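Local coordinates for fiber protein 2 (Fowl adenovirus 1, PDB 2VTW) that forms the receptor-binding head of the trimeric short fibre, which probably attaches the virion to a host-cell receptor, at residues A[46-51]-A[72-77]. Residues are numbered along the deposited sequence; the frame is centred on the assembly and turned at random.
Sequences TSLYVK and FTVWVS
Val50 and Val74 mark where the two strands face each other, their CA atoms 8.8 Å apart. The N-to-C directions of 46-51 and 72-76 differ by 137°, and the 10.5 Å closest approach of their axes fits packing of one sheet layer over another, bridged by side chains alone. Thr46, Leu48 and Val50 point toward the other strand, as do Phe72, Val74 and Val76, the alternation expected of extended chains. Strand 43-53 pairs with 28-40 and 185-197, whereas 71-76 pairs with 4-23 and 163-173; the contact therefore spans the hydrophobic interior of the beta-sandwich of the fibre head, close to the centre of the chain. Val50 CG1, anti to the backbone N (chi1 167°), meets the rim of the Phe72 ring near its plane, 4.2 Å from Phe72 CE1. The second methyl, Val50 CG2, lies 4.2 Å from Val74 CG2. On the other branch, Val74 CG1 lies 4.3 Å from Leu48 CD2. Phe21 of strand 4-23 packs on Val50 and Val74. Phe72 also stacks on Phe171 and meets Phe29 edge-to-face. On the far side of strand 43-53, Tyr49 packs on Pro109 of a neighbouring subunit.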
loop_
_atom_site.group_PDB
_atom_site.type_symbol
_atom_site.label_atom_id
_atom_site.label_comp_id
_atom_site.label_asym_id
_atom_site.label_seq_id
_atom_site.Cartn_x
_atom_site.Cartn_y
_atom_site.Cartn_z
ATOM N N THR A 46 -5.207 -5.842 6.555
ATOM C CA THR A 46 -6.045 -6.889 6.046
ATOM C C THR A 46 -5.484 -7.409 4.714
ATOM O O THR A 46 -5.371 -6.651 3.749
ATOM C CB THR A 46 -7.478 -6.338 5.810
ATOM O OG1 THR A 46 -8.071 -5.992 7.074
ATOM C CG2 THR A 46 -8.377 -7.348 5.055
ATOM N N SER A 47 -5.145 -8.692 4.662
ATOM C CA SER A 47 -4.767 -9.374 3.411
ATOM C C SER A 47 -5.888 -10.308 2.984
ATOM O O SER A 47 -6.322 -11.169 3.759
ATOM C CB SER A 47 -3.467 -10.152 3.582
ATOM O OG SER A 47 -3.202 -10.948 2.434
ATOM N N LEU A 48 -6.357 -10.119 1.754
ATOM C CA LEU A 48 -7.506 -10.830 1.212
ATOM C C LEU A 48 -7.248 -11.458 -0.185
ATOM O O LEU A 48 -6.944 -10.742 -1.130
ATOM C CB LEU A 48 -8.697 -9.867 1.108
ATOM C CG LEU A 48 -9.998 -10.442 0.555
ATOM C CD1 LEU A 48 -10.551 -11.461 1.575
ATOM C CD2 LEU A 48 -11.026 -9.363 0.231
ATOM N N TYR A 49 -7.379 -12.777 -0.313
ATOM C CA TYR A 49 -7.488 -13.420 -1.626
ATOM C C TYR A 49 -8.953 -13.784 -1.921
ATOM O O TYR A 49 -9.694 -14.187 -1.012
ATOM C CB TYR A 49 -6.684 -14.695 -1.695
ATOM C CG TYR A 49 -5.183 -14.600 -1.527
ATOM C CD1 TYR A 49 -4.334 -14.430 -2.639
ATOM C CD2 TYR A 49 -4.608 -14.747 -0.287
ATOM C CE1 TYR A 49 -2.959 -14.393 -2.482
ATOM C CE2 TYR A 49 -3.268 -14.699 -0.127
ATOM C CZ TYR A 49 -2.438 -14.520 -1.216
ATOM O OH TYR A 49 -1.073 -14.488 -0.981
ATOM N N VAL A 50 -9.373 -13.644 -3.178
ATOM C CA VAL A 50 -10.721 -14.033 -3.632
ATOM C C VAL A 50 -10.586 -14.916 -4.885
ATOM O O VAL A 50 -9.797 -14.599 -5.792
ATOM C CB VAL A 50 -11.615 -12.790 -3.955
ATOM C CG1 VAL A 50 -12.893 -13.182 -4.729
ATOM C CG2 VAL A 50 -12.011 -12.055 -2.681
ATOM N N LYS A 51 -11.339 -16.018 -4.943
ATOM C CA LYS A 51 -11.438 -16.831 -6.191
ATOM C C LYS A 51 -12.909 -17.158 -6.521
ATOM O O LYS A 51 -13.679 -17.516 -5.633
ATOM C CB LYS A 51 -10.570 -18.087 -6.090
ATOM C CG LYS A 51 -10.448 -18.878 -7.390
ATOM C CD LYS A 51 -9.619 -20.129 -7.170
ATOM C CE LYS A 51 -9.537 -20.981 -8.424
ATOM N NZ LYS A 51 -8.485 -22.002 -8.196
ATOM N N PHE A 72 -17.918 -6.211 -8.416
ATOM C CA PHE A 72 -18.514 -6.985 -7.340
ATOM C C PHE A 72 -17.892 -6.649 -5.995
ATOM O O PHE A 72 -16.711 -6.255 -5.922
ATOM C CB PHE A 72 -18.473 -8.486 -7.630
ATOM C CG PHE A 72 -17.115 -9.120 -7.549
ATOM C CD1 PHE A 72 -16.616 -9.570 -6.343
ATOM C CD2 PHE A 72 -16.366 -9.337 -8.705
ATOM C CE1 PHE A 72 -15.389 -10.174 -6.261
ATOM C CE2 PHE A 72 -15.129 -9.951 -8.641
ATOM C CZ PHE A 72 -14.641 -10.380 -7.424
ATOM N N THR A 73 -18.681 -6.815 -4.931
ATOM C CA THR A 73 -18.280 -6.375 -3.590
ATOM C C THR A 73 -18.159 -7.551 -2.649
ATOM O O THR A 73 -18.994 -8.473 -2.656
ATOM C CB THR A 73 -19.271 -5.342 -3.029
ATOM O OG1 THR A 73 -19.337 -4.229 -3.921
ATOM C CG2 THR A 73 -18.888 -4.870 -1.610
ATOM N N VAL A 74 -17.101 -7.515 -1.854
ATOM C CA VAL A 74 -16.889 -8.409 -0.737
ATOM C C VAL A 74 -16.811 -7.541 0.551
ATOM O O VAL A 74 -16.110 -6.520 0.593
ATOM C CB VAL A 74 -15.591 -9.229 -0.917
ATOM C CG1 VAL A 74 -15.274 -10.078 0.347
ATOM C CG2 VAL A 74 -15.726 -10.125 -2.131
ATOM N N TRP A 75 -17.577 -7.935 1.569
ATOM C CA TRP A 75 -17.571 -7.293 2.883
ATOM C C TRP A 75 -16.695 -8.055 3.847
ATOM O O TRP A 75 -16.912 -9.238 4.061
ATOM C CB TRP A 75 -19.004 -7.230 3.441
ATOM C CG TRP A 75 -19.801 -6.174 2.797
ATOM C CD1 TRP A 75 -20.660 -6.319 1.766
ATOM C CD2 TRP A 75 -19.792 -4.776 3.129
ATOM N NE1 TRP A 75 -21.192 -5.100 1.425
ATOM C CE2 TRP A 75 -20.667 -4.136 2.246
ATOM C CE3 TRP A 75 -19.102 -4.006 4.064
ATOM C CZ2 TRP A 75 -20.898 -2.766 2.295
ATOM C CZ3 TRP A 75 -19.330 -2.658 4.111
ATOM C CH2 TRP A 75 -20.221 -2.047 3.245
ATOM N N VAL A 76 -15.679 -7.407 4.415
ATOM C CA VAL A 76 -14.935 -8.019 5.530
ATOM C C VAL A 76 -15.516 -7.489 6.840
ATOM O O VAL A 76 -15.666 -6.258 7.020
ATOM C CB VAL A 76 -13.421 -7.773 5.469
ATOM C CG1 VAL A 76 -12.736 -8.229 6.746
ATOM C CG2 VAL A 76 -12.841 -8.501 4.269
ATOM N N SER A 77 -15.832 -8.426 7.739
ATOM C CA SER A 77 -16.567 -8.132 8.973
ATOM C C SER A 77 -15.851 -8.744 10.132
ATOM O O SER A 77 -15.240 -9.793 9.982
ATOM C CB SER A 77 -17.996 -8.665 8.892
ATOM O OG SER A 77 -18.726 -8.388 10.080
#